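Local coordinates for protein 3-hydroxyadipyl-CoA dehydrogenase (Escherichia coli, PDB 3MOG) that catalyses the NAD-dependent oxidation of 3-hydroxyadipyl-CoA to 3-oxoadipyl-CoA in the bacterial breakdown of phenylacetate, at residues E412-D416 with G428-W432; V149-V153 with T417-G422; L402-Q406 with C460-R466; G223-P227 with V423-Y427. All coordinates share one frame; numbering follows the deposited sequence.

Contact 1 of 4, residues E412-D416 with G428-W432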
loop_
_atom_site.group_PDB
_atom_site.type_symbol
_atom_site.label_atom_id
_atom_site.label_comp_id
_atom_site.label_asym_id
_atom_site.label_seq_id
_atom_site.Cartn_x
_atom_site.Cartn_y
_atom_site.Cartn_z
ATOM N N GLU C 412 25.469 -9.153 -10.147
ATOM C CA GLU C 412 25.694 -9.785 -8.845
ATOM C C GLU C 412 26.980 -9.277 -8.178
ATOM O O GLU C 412 26.968 -8.888 -6.996
ATOM C CB GLU C 412 25.710 -11.318 -8.965
ATOM C CG GLU C 412 26.221 -12.020 -7.708
ATOM C CD GLU C 412 26.299 -13.521 -7.853
ATOM O OE1 GLU C 412 25.325 -14.205 -7.466
ATOM O OE2 GLU C 412 27.338 -14.005 -8.358
ATOM N N GLN C 413 28.079 -9.264 -8.931
ATOM C CA GLN C 413 29.354 -8.791 -8.377
ATOM C C GLN C 413 29.322 -7.330 -7.919
ATOM O O GLN C 413 29.935 -6.991 -6.907
ATOM C CB GLN C 413 30.563 -9.086 -9.300
ATOM C CG GLN C 413 30.730 -8.222 -10.531
ATOM C CD GLN C 413 32.165 -8.228 -11.070
ATOM O OE1 GLN C 413 33.131 -8.068 -10.321
ATOM N NE2 GLN C 413 32.301 -8.402 -12.378
ATOM N N ASP C 414 28.571 -6.480 -8.621
ATOM C CA ASP C 414 28.501 -5.072 -8.242
ATOM C C ASP C 414 27.642 -4.826 -7.012
ATOM O O ASP C 414 27.895 -3.887 -6.259
ATOM C CB ASP C 414 28.031 -4.217 -9.404
ATOM C CG ASP C 414 29.142 -3.944 -10.406
ATOM O OD1 ASP C 414 30.316 -4.339 -10.146
ATOM O OD2 ASP C 414 28.833 -3.333 -11.450
ATOM N N ILE C 415 26.639 -5.677 -6.813
ATOM C CA ILE C 415 25.825 -5.637 -5.601
ATOM C C ILE C 415 26.673 -6.037 -4.387
ATOM O O ILE C 415 26.648 -5.358 -3.362
ATOM C CB ILE C 415 24.535 -6.499 -5.758
ATOM C CG1 ILE C 415 23.639 -5.901 -6.864
ATOM C CG2 ILE C 415 23.757 -6.585 -4.435
ATOM C CD1 ILE C 415 22.404 -6.733 -7.229
ATOM N N ASP C 416 27.458 -7.109 -4.513
ATOM C CA ASP C 416 28.351 -7.526 -3.422
ATOM C C ASP C 416 29.363 -6.423 -3.088
ATOM O O ASP C 416 29.509 -6.035 -1.932
ATOM C CB ASP C 416 29.078 -8.838 -3.752
ATOM C CG ASP C 416 28.194 -10.074 -3.594
ATOM O OD1 ASP C 416 27.147 -9.997 -2.916
ATOM O OD2 ASP C 416 28.557 -11.137 -4.160
ATOM N N GLY C 428 29.508 -9.414 0.947
ATOM C CA GLY C 428 28.462 -8.997 0.021
ATOM C C GLY C 428 27.300 -9.972 0.183
ATOM O O GLY C 428 27.527 -11.166 0.375
ATOM N N PRO C 429 26.052 -9.483 0.091
ATOM C CA PRO C 429 24.864 -10.293 0.461
ATOM C C PRO C 429 24.653 -11.557 -0.378
ATOM O O PRO C 429 24.142 -12.561 0.135
ATOM C CB PRO C 429 23.682 -9.330 0.262
ATOM C CG PRO C 429 24.260 -8.038 -0.195
ATOM C CD PRO C 429 25.688 -8.222 -0.574
ATOM N N LEU C 430 25.046 -11.514 -1.648
ATOM C CA LEU C 430 24.868 -12.665 -2.525
ATOM C C LEU C 430 25.887 -13.747 -2.188
ATOM O O LEU C 430 25.522 -14.918 -2.086
ATOM C CB LEU C 430 24.926 -12.247 -3.993
ATOM C CG LEU C 430 23.828 -11.188 -4.232
ATOM C CD1 LEU C 430 23.996 -10.409 -5.497
ATOM C CD2 LEU C 430 22.458 -11.803 -4.195
ATOM N N ALA C 431 27.141 -13.335 -1.968
ATOM C CA ALA C 431 28.196 -14.239 -1.496
ATOM C C ALA C 431 27.826 -14.781 -0.139
ATOM O O ALA C 431 28.116 -15.929 0.170
ATOM C CB ALA C 431 29.542 -13.520 -1.408
ATOM N N TRP C 432 27.187 -13.939 0.665
ATOM C CA TRP C 432 26.746 -14.332 1.986
ATOM C C TRP C 432 25.661 -15.402 1.929
ATOM O O TRP C 432 25.706 -16.366 2.693
ATOM C CB TRP C 432 26.225 -13.118 2.744
ATOM C CG TRP C 432 26.460 -13.191 4.212
ATOM C CD1 TRP C 432 26.816 -14.297 4.938
ATOM C CD2 TRP C 432 26.326 -12.125 5.144
ATOM N NE1 TRP C 432 26.929 -13.978 6.259
ATOM C CE2 TRP C 432 26.629 -12.650 6.422
ATOM C CE3 TRP C 432 25.996 -10.772 5.029
ATOM C CZ2 TRP C 432 26.612 -11.866 7.579
ATOM C CZ3 TRP C 432 25.979 -9.987 6.183
ATOM C CH2 TRP C 432 26.282 -10.539 7.443
#
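Asp416 turns its carboxylate onto the start of helix 429-436. OD1 of Asp416 accepts the backbone N of Leu430 at 2.9 Å, with an N-H...O angle of 142°. The lone pair used is the syn one, on the side of OD2. The N of Ala431 lies 3.5 Å from OD1 and 3.4 Å from OD2 of Asp416, so both of those bonds are weak. OD1 of Asp416 also rests 3.3 Å from CD of Pro429, whose nitrogen has no hydrogen to give.

Beside this polar grip lies an apolar patch. CD1 of Leu430 sits 3.5 Å from CG of Glu412, and the same methyl meets CB and CG2 of Ile415 at 4.0 Å. Glu412 lays its methylene chain against this leucine because its chi1 of 168° turns CG away from the backbone N. The carboxylate at its end is held by a salt bridge to Arg466.

Further out, Ala401 and Leu402 of helix 390-406 pack on Ile415, Pro429 and Leu430. Gly428 holds the N-cap position of helix 429-436, and its CA comes within 3.7 Å of that of Asp416. A carboxylate accepting N-H groups of a helix's first turn suits the positive end of the helix dipole, which probably stabilises the negative charge of the buried Asp416.

Contact 2 of 4, residues V149-V153 with T417-G422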
loop_
_atom_site.group_PDB
_atom_site.type_symbol
_atom_site.label_atom_id
_atom_site.label_comp_id
_atom_site.label_asym_id
_atom_site.label_seq_id
_atom_site.Cartn_x
_atom_site.Cartn_y
_atom_site.Cartn_z
ATOM N N VAL C 149 38.040 9.413 1.525
ATOM C CA VAL C 149 38.266 8.143 2.217
ATOM C C VAL C 149 37.513 6.958 1.575
ATOM O O VAL C 149 38.134 5.945 1.254
ATOM C CB VAL C 149 37.984 8.253 3.743
ATOM C CG1 VAL C 149 38.321 6.947 4.446
ATOM C CG2 VAL C 149 38.806 9.387 4.354
ATOM N N MET C 150 36.200 7.110 1.364
ATOM C CA MET C 150 35.314 6.035 0.858
ATOM C C MET C 150 35.653 5.564 -0.566
ATOM O O MET C 150 35.763 6.374 -1.487
ATOM C CB MET C 150 33.850 6.479 0.944
ATOM C CG MET C 150 33.356 6.764 2.388
ATOM S SD MET C 150 33.503 5.371 3.555
ATOM C CE MET C 150 32.136 4.356 3.026
ATOM N N LYS C 151 35.913 4.286 -0.716
ATOM C CA LYS C 151 36.292 3.725 -1.991
ATOM C C LYS C 151 35.236 3.595 -3.057
ATOM O O LYS C 151 35.553 3.512 -4.216
ATOM C CB LYS C 151 37.036 2.424 -1.803
ATOM C CG LYS C 151 38.468 2.642 -1.469
ATOM C CD LYS C 151 39.248 1.373 -1.501
ATOM C CE LYS C 151 39.113 0.615 -2.806
ATOM N NZ LYS C 151 40.131 0.993 -3.811
ATOM N N LEU C 152 33.984 3.525 -2.659
ATOM C CA LEU C 152 32.927 3.187 -3.605
ATOM C C LEU C 152 32.405 4.401 -4.373
ATOM O O LEU C 152 32.218 5.457 -3.797
ATOM C CB LEU C 152 31.762 2.471 -2.892
ATOM C CG LEU C 152 30.781 1.768 -3.845
ATOM C CD1 LEU C 152 31.294 0.361 -4.278
ATOM C CD2 LEU C 152 29.408 1.689 -3.221
ATOM N N VAL C 153 32.178 4.242 -5.674
ATOM C CA VAL C 153 31.261 5.139 -6.385
ATOM C C VAL C 153 30.250 4.351 -7.227
ATOM O O VAL C 153 30.597 3.348 -7.836
ATOM C CB VAL C 153 31.960 6.341 -7.149
ATOM C CG1 VAL C 153 33.381 6.080 -7.412
ATOM C CG2 VAL C 153 31.208 6.761 -8.428
ATOM N N THR C 417 30.031 -5.907 -4.116
ATOM C CA THR C 417 31.049 -4.878 -3.945
ATOM C C THR C 417 30.486 -3.642 -3.267
ATOM O O THR C 417 31.061 -3.155 -2.292
ATOM C CB THR C 417 31.675 -4.507 -5.281
ATOM O OG1 THR C 417 32.308 -5.669 -5.828
ATOM C CG2 THR C 417 32.703 -3.406 -5.113
ATOM N N ALA C 418 29.336 -3.173 -3.751
ATOM C CA ALA C 418 28.674 -2.010 -3.170
ATOM C C ALA C 418 28.411 -2.122 -1.677
ATOM O O ALA C 418 28.622 -1.169 -0.927
ATOM C CB ALA C 418 27.378 -1.707 -3.919
ATOM N N MET C 419 27.961 -3.292 -1.240
ATOM C CA MET C 419 27.663 -3.491 0.159
ATOM C C MET C 419 28.955 -3.639 1.003
ATOM O O MET C 419 29.001 -3.198 2.153
ATOM C CB MET C 419 26.690 -4.664 0.338
ATOM C CG MET C 419 25.366 -4.520 -0.456
ATOM S SD MET C 419 24.672 -2.857 -0.591
ATOM C CE MET C 419 24.110 -2.620 1.074
ATOM N N ARG C 420 29.990 -4.254 0.435
ATOM C CA ARG C 420 31.294 -4.314 1.103
ATOM C C ARG C 420 31.934 -2.935 1.258
ATOM O O ARG C 420 32.476 -2.615 2.311
ATOM C CB ARG C 420 32.253 -5.232 0.352
ATOM C CG ARG C 420 32.506 -6.567 1.025
ATOM C CD ARG C 420 33.516 -7.373 0.224
ATOM N NE ARG C 420 32.935 -7.855 -1.025
ATOM C CZ ARG C 420 33.357 -7.541 -2.246
ATOM N NH1 ARG C 420 34.392 -6.724 -2.414
ATOM N NH2 ARG C 420 32.741 -8.064 -3.302
ATOM N N LEU C 421 31.870 -2.114 0.214
ATOM C CA LEU C 421 32.573 -0.828 0.244
ATOM C C LEU C 421 31.736 0.351 0.733
ATOM O O LEU C 421 32.233 1.184 1.483
ATOM C CB LEU C 421 33.240 -0.552 -1.107
ATOM C CG LEU C 421 34.333 -1.592 -1.455
ATOM C CD1 LEU C 421 34.951 -1.320 -2.807
ATOM C CD2 LEU C 421 35.442 -1.687 -0.380
ATOM N N GLY C 422 30.464 0.404 0.347
ATOM C CA GLY C 422 29.605 1.528 0.720
ATOM C C GLY C 422 29.173 1.544 2.175
ATOM O O GLY C 422 29.019 2.615 2.765
#
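Leu152 points its CB at helix 412-422, and a chi1 of -165° sets CG anti to the backbone N. Its two methyl groups thus reach along the helix surface. Met150 takes another course. Its chain bends at chi2 (-58°) and again at chi3, which brings the terminal methyl back to the carbonyl groups of Leu421 and Gly422.

Leu152 carries most of the contact. Its CB meets CB of Leu421 at 3.8 Å, and the two side chains cross at a slant. CD1 of Leu152 lies 3.7 Å from CA of Ala418 and also touches CG2 of Thr417. CD2 of Leu152 sits 4.0 Å from CB of Ala418 and 3.9 Å from N of Gly422. The absence of a side chain at Gly422 allows this close fit.

CE of Met150 lies 3.5 Å from O of Leu421 and 3.6 Å from O of Gly422, placing a methyl against two carbonyl oxygens. The contact is held by van der Waals packing.

Strand 152-157 belongs to the sheet of the NAD-binding domain, and helix 412-422 to the second C-terminal domain. Strand 179-184 lies beside both, with Val181 on Leu152 and Thr417. Val191 of helix 191-194 packs on Leu152 and Ala418.

Contact 3 of 4, residues L402-Q406 with C460-R466; sequences LDALQ and CSLLRQR
Gln406 and Ser461 make the clearest polar link between helices 390-406 and 461-473. NE2 of Gln406 donates to OG of Ser461 at 3.0 Å, with an N-H...O angle of 157° and the oxygen near the amide plane. OE1 of Gln406 takes the N of Leu462 at 3.2 Å, a weak bond. The extended glutamine chain, with chi1 at -163°, carries the amide across to this first helical turn, where both its ends find a partner. Ser461 OG also bonds to His451 of the second subunit.

The apolar part centres on leucines. CD1 of Leu402 meets CB of Leu463 at 3.6 Å. The other methyl of Leu402, CD2, meets CD2 of Leu462 at 3.8 Å, the two side chains crossing nearly at right angles. CD2 of Leu405 reaches that same Leu462 methyl. SG of Cys460 lies 3.6 Å from CB of Leu402.

Arg466 brings a charged group into the apolar patch. CD2 of Leu402 lies over one face of the Arg466 guanidinium, and CD2 of Leu405 is 3.5 Å from its NH2. A salt bridge to Glu412 fixes the arginine. Asp403 is salt-bridged to Arg193 and Arg258.

The two short helix segments cross at 97°, with axes 9.1 Å apart at closest approach. Here they border a subunit interface of the homotrimer. Both helices belong to the helical C-terminal domain of the 3-hydroxyacyl-CoA dehydrogenase family, and here they pack nearly at right angles.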
loop_
_atom_site.group_PDB
_atom_site.type_symbol
_atom_site.label_atom_id
_atom_site.label_comp_id
_atom_site.label_asym_id
_atom_site.label_seq_id
_atom_site.Cartn_x
_atom_site.Cartn_y
_atom_site.Cartn_z
ATOM N N LEU C 402 18.809 -9.884 -3.848
ATOM C CA LEU C 402 18.335 -10.779 -4.867
ATOM C C LEU C 402 17.257 -10.127 -5.729
ATOM O O LEU C 402 17.224 -10.328 -6.944
ATOM C CB LEU C 402 17.775 -12.045 -4.223
ATOM C CG LEU C 402 18.747 -13.116 -3.732
ATOM C CD1 LEU C 402 17.973 -14.068 -2.868
ATOM C CD2 LEU C 402 19.436 -13.862 -4.871
ATOM N N ASP C 403 16.372 -9.351 -5.110
ATOM C CA ASP C 403 15.331 -8.667 -5.876
ATOM C C ASP C 403 15.938 -7.610 -6.802
ATOM O O ASP C 403 15.495 -7.439 -7.941
ATOM C CB ASP C 403 14.296 -8.031 -4.960
ATOM C CG ASP C 403 13.223 -7.286 -5.735
ATOM O OD1 ASP C 403 12.374 -7.954 -6.354
ATOM O OD2 ASP C 403 13.244 -6.035 -5.743
ATOM N N ALA C 404 16.962 -6.923 -6.315
ATOM C CA ALA C 404 17.644 -5.929 -7.121
ATOM C C ALA C 404 18.323 -6.591 -8.322
ATOM O O ALA C 404 18.281 -6.044 -9.430
ATOM C CB ALA C 404 18.657 -5.150 -6.276
ATOM N N LEU C 405 18.919 -7.768 -8.102
ATOM C CA LEU C 405 19.598 -8.524 -9.176
ATOM C C LEU C 405 18.599 -8.999 -10.209
ATOM O O LEU C 405 18.829 -8.867 -11.403
ATOM C CB LEU C 405 20.389 -9.707 -8.615
ATOM C CG LEU C 405 21.070 -10.678 -9.592
ATOM C CD1 LEU C 405 22.057 -9.955 -10.516
ATOM C CD2 LEU C 405 21.779 -11.797 -8.813
ATOM N N GLN C 406 17.465 -9.502 -9.733
ATOM C CA GLN C 406 16.401 -9.980 -10.601
ATOM C C GLN C 406 15.790 -8.876 -11.471
ATOM O O GLN C 406 15.440 -9.108 -12.633
ATOM C CB GLN C 406 15.313 -10.653 -9.770
ATOM C CG GLN C 406 14.396 -11.515 -10.608
ATOM C CD GLN C 406 13.508 -12.409 -9.780
ATOM O OE1 GLN C 406 13.160 -12.085 -8.640
ATOM N NE2 GLN C 406 13.141 -13.555 -10.349
ATOM N N CYS C 460 11.759 -13.609 -2.530
ATOM C CA CYS C 460 11.623 -13.104 -3.895
ATOM C C CYS C 460 11.781 -14.252 -4.896
ATOM O O CYS C 460 12.303 -15.311 -4.552
ATOM C CB CYS C 460 12.564 -11.923 -4.189
ATOM S SG CYS C 460 14.240 -12.392 -4.445
ATOM N N SER C 461 11.329 -14.037 -6.128
ATOM C CA SER C 461 11.282 -15.113 -7.119
ATOM C C SER C 461 12.673 -15.745 -7.381
ATOM O O SER C 461 12.785 -16.975 -7.502
ATOM C CB SER C 461 10.569 -14.621 -8.387
ATOM O OG SER C 461 10.911 -15.395 -9.522
ATOM N N LEU C 462 13.726 -14.919 -7.374
ATOM C CA LEU C 462 15.114 -15.409 -7.554
ATOM C C LEU C 462 15.635 -16.230 -6.370
ATOM O O LEU C 462 16.474 -17.122 -6.547
ATOM C CB LEU C 462 16.084 -14.252 -7.875
ATOM C CG LEU C 462 17.533 -14.605 -8.253
ATOM C CD1 LEU C 462 17.575 -15.494 -9.505
ATOM C CD2 LEU C 462 18.362 -13.340 -8.462
ATOM N N LEU C 463 15.152 -15.932 -5.164
ATOM C CA LEU C 463 15.482 -16.759 -4.017
ATOM C C LEU C 463 14.920 -18.162 -4.185
ATOM O O LEU C 463 15.672 -19.132 -4.021
ATOM C CB LEU C 463 15.055 -16.134 -2.680
ATOM C CG LEU C 463 15.309 -16.908 -1.375
ATOM C CD1 LEU C 463 16.772 -17.249 -1.134
ATOM C CD2 LEU C 463 14.768 -16.140 -0.180
ATOM N N ARG C 464 13.634 -18.284 -4.533
ATOM C CA ARG C 464 13.055 -19.627 -4.806
ATOM C C ARG C 464 13.847 -20.339 -5.900
ATOM O O ARG C 464 14.150 -21.527 -5.779
ATOM C CB ARG C 464 11.569 -19.585 -5.212
ATOM C CG ARG C 464 10.653 -18.825 -4.233
ATOM C CD ARG C 464 9.178 -19.120 -4.507
ATOM N NE ARG C 464 8.324 -18.492 -3.508
ATOM C CZ ARG C 464 8.002 -19.024 -2.333
ATOM N NH1 ARG C 464 8.438 -20.231 -1.980
ATOM N NH2 ARG C 464 7.214 -18.349 -1.510
ATOM N N GLN C 465 14.181 -19.586 -6.948
ATOM C CA GLN C 465 14.960 -20.067 -8.081
ATOM C C GLN C 465 16.322 -20.589 -7.637
ATOM O O GLN C 465 16.750 -21.656 -8.087
ATOM C CB GLN C 465 15.105 -18.952 -9.121
ATOM C CG GLN C 465 15.951 -19.260 -10.365
ATOM C CD GLN C 465 15.864 -18.142 -11.428
ATOM O OE1 GLN C 465 16.835 -17.878 -12.159
ATOM N NE2 GLN C 465 14.701 -17.478 -11.507
ATOM N N ARG C 466 16.987 -19.861 -6.742
ATOM C CA ARG C 466 18.303 -20.295 -6.267
ATOM C C ARG C 466 18.260 -21.443 -5.257
ATOM O O ARG C 466 19.194 -22.249 -5.201
ATOM C CB ARG C 466 19.138 -19.125 -5.749
ATOM C CG ARG C 466 19.674 -18.274 -6.886
ATOM C CD ARG C 466 20.838 -17.435 -6.442
ATOM N NE ARG C 466 21.362 -16.687 -7.569
ATOM C CZ ARG C 466 22.342 -15.791 -7.514
ATOM N NH1 ARG C 466 22.935 -15.490 -6.363
ATOM N NH2 ARG C 466 22.720 -15.184 -8.630
#

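Contact 4 of 4, residues G223-P227 with V423-Y427; sequences GAGFP and VNYPY
Phe226 reaches Tyr425 edge first. Its chi1 of -72° sets CG beside the backbone N, and its CB leads into a ring that approaches the other loop along one side. CD1 is the first ring atom to make contact. CD1 of Phe226 lies 3.7 Å from CD1 of Tyr425, and CD of Pro426 comes over one face of the phenylalanine ring at 4.1 Å from the same Phe226 CD1. Next along the ring, CE1 of Phe226 is 3.6 Å from CD1 of Tyr425 and sits above the centre of the tyrosine ring. The planes stand at 90°, with centroids 4.9 Å apart, a T-shaped pair. The opposite face of Tyr425 is met by CG2 of Val423. The tip, CZ, turns toward CZ3 of Trp432.

Two prolines close the flanks. CD of Pro227 lies 3.1 Å from O of Asn424, while CG of Pro426 touches O of Ala224 at 3.7 Å. Gly225, with positive phi, is where the chain leaves helical geometry after helix 213-223, and its O lies 3.7 Å from CB of Pro426.

The two loops come from the two C-terminal domains of the chain. One links helix 213-223 to helix 230-237, the other helix 412-422 to helix 429-436. Helix 390-406 lies against both, through Ile397 on Phe226 and Tyr425.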
loop_
_atom_site.group_PDB
_atom_site.type_symbol
_atom_site.label_atom_id
_atom_site.label_comp_id
_atom_site.label_asym_id
_atom_site.label_seq_id
_atom_site.Cartn_x
_atom_site.Cartn_y
_atom_site.Cartn_z
ATOM N N GLY C 223 27.849 -10.430 16.932
ATOM C CA GLY C 223 27.383 -11.724 16.464
ATOM C C GLY C 223 27.568 -11.860 14.961
ATOM O O GLY C 223 28.297 -12.740 14.504
ATOM N N ALA C 224 26.926 -10.978 14.192
ATOM C CA ALA C 224 26.912 -11.087 12.720
ATOM C C ALA C 224 28.128 -10.464 12.036
ATOM O O ALA C 224 28.332 -10.650 10.849
ATOM C CB ALA C 224 25.622 -10.495 12.148
ATOM N N GLY C 225 28.914 -9.699 12.783
ATOM C CA GLY C 225 30.130 -9.099 12.251
ATOM C C GLY C 225 29.985 -7.763 11.529
ATOM O O GLY C 225 30.910 -7.351 10.830
ATOM N N PHE C 226 28.838 -7.092 11.669
ATOM C CA PHE C 226 28.669 -5.742 11.108
ATOM C C PHE C 226 29.537 -4.783 11.932
ATOM O O PHE C 226 29.674 -4.982 13.126
ATOM C CB PHE C 226 27.204 -5.297 11.177
ATOM C CG PHE C 226 26.282 -5.992 10.196
ATOM C CD1 PHE C 226 26.151 -5.537 8.896
ATOM C CD2 PHE C 226 25.506 -7.081 10.595
ATOM C CE1 PHE C 226 25.262 -6.164 7.992
ATOM C CE2 PHE C 226 24.627 -7.706 9.714
ATOM C CZ PHE C 226 24.505 -7.252 8.408
ATOM N N PRO C 227 30.148 -3.764 11.304
ATOM C CA PRO C 227 31.029 -2.867 12.074
ATOM C C PRO C 227 30.301 -2.022 13.127
ATOM O O PRO C 227 30.877 -1.730 14.173
ATOM C CB PRO C 227 31.655 -1.965 11.007
ATOM C CG PRO C 227 30.757 -2.078 9.815
ATOM C CD PRO C 227 30.170 -3.455 9.865
ATOM N N VAL C 423 28.975 0.361 2.757
ATOM C CA VAL C 423 28.474 0.260 4.124
ATOM C C VAL C 423 29.200 -0.800 4.934
ATOM O O VAL C 423 28.731 -1.183 6.005
ATOM C CB VAL C 423 26.945 -0.028 4.168
ATOM C CG1 VAL C 423 26.110 1.264 4.014
ATOM C CG2 VAL C 423 26.583 -1.033 3.113
ATOM N N ASN C 424 30.330 -1.281 4.418
ATOM C CA ASN C 424 31.232 -2.188 5.152
ATOM C C ASN C 424 30.622 -3.448 5.766
ATOM O O ASN C 424 30.922 -3.799 6.906
ATOM C CB ASN C 424 32.059 -1.420 6.186
ATOM C CG ASN C 424 33.363 -0.912 5.618
ATOM O OD1 ASN C 424 34.342 -1.660 5.527
ATOM N ND2 ASN C 424 33.388 0.361 5.232
ATOM N N TYR C 425 29.758 -4.116 5.001
ATOM C CA TYR C 425 29.141 -5.377 5.430
ATOM C C TYR C 425 30.235 -6.442 5.335
ATOM O O TYR C 425 31.073 -6.361 4.440
ATOM C CB TYR C 425 27.942 -5.718 4.529
ATOM C CG TYR C 425 26.678 -4.902 4.794
ATOM C CD1 TYR C 425 26.677 -3.846 5.694
ATOM C CD2 TYR C 425 25.485 -5.186 4.118
ATOM C CE1 TYR C 425 25.514 -3.103 5.942
ATOM C CE2 TYR C 425 24.322 -4.445 4.354
ATOM C CZ TYR C 425 24.355 -3.396 5.261
ATOM O OH TYR C 425 23.231 -2.643 5.508
ATOM N N PRO C 426 30.241 -7.432 6.253
ATOM C CA PRO C 426 31.369 -8.378 6.290
ATOM C C PRO C 426 31.396 -9.354 5.114
ATOM O O PRO C 426 32.406 -9.985 4.875
ATOM C CB PRO C 426 31.157 -9.122 7.614
ATOM C CG PRO C 426 29.655 -9.079 7.814
ATOM C CD PRO C 426 29.244 -7.727 7.300
ATOM N N TYR C 427 30.281 -9.490 4.406
ATOM C CA TYR C 427 30.247 -10.176 3.122
ATOM C C TYR C 427 29.290 -9.397 2.263
ATOM O O TYR C 427 28.357 -8.783 2.792
ATOM C CB TYR C 427 29.733 -11.620 3.277
ATOM C CG TYR C 427 30.538 -12.449 4.257
ATOM C CD1 TYR C 427 30.137 -12.567 5.594
ATOM C CD2 TYR C 427 31.709 -13.091 3.855
ATOM C CE1 TYR C 427 30.878 -13.298 6.508
ATOM C CE2 TYR C 427 32.472 -13.835 4.766
ATOM C CZ TYR C 427 32.041 -13.935 6.085
ATOM O OH TYR C 427 32.754 -14.664 6.982
#

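Helix 412-422 runs through contacts 1 and 2, and its following loop forms half of contact 4. Contact 1 is mostly buried; the other three are partly so. Contacts 1 and 3 lie within the second C-terminal domain. They mix leucine packing with polar bonds to helix starts, from a carboxylate in one and an amide in the other, and the Glu412-Arg466 salt bridge joins them. Contacts 2 and 4 tie this domain to others, the NAD-binding domain and the first C-terminal domain, by apolar or aromatic packing. Trp432, at the end of the 428-432 segment, packs on Phe226, Pro426 and Tyr427 of contact 4. Contact 3 lies farthest from the chain centre, beside another subunit.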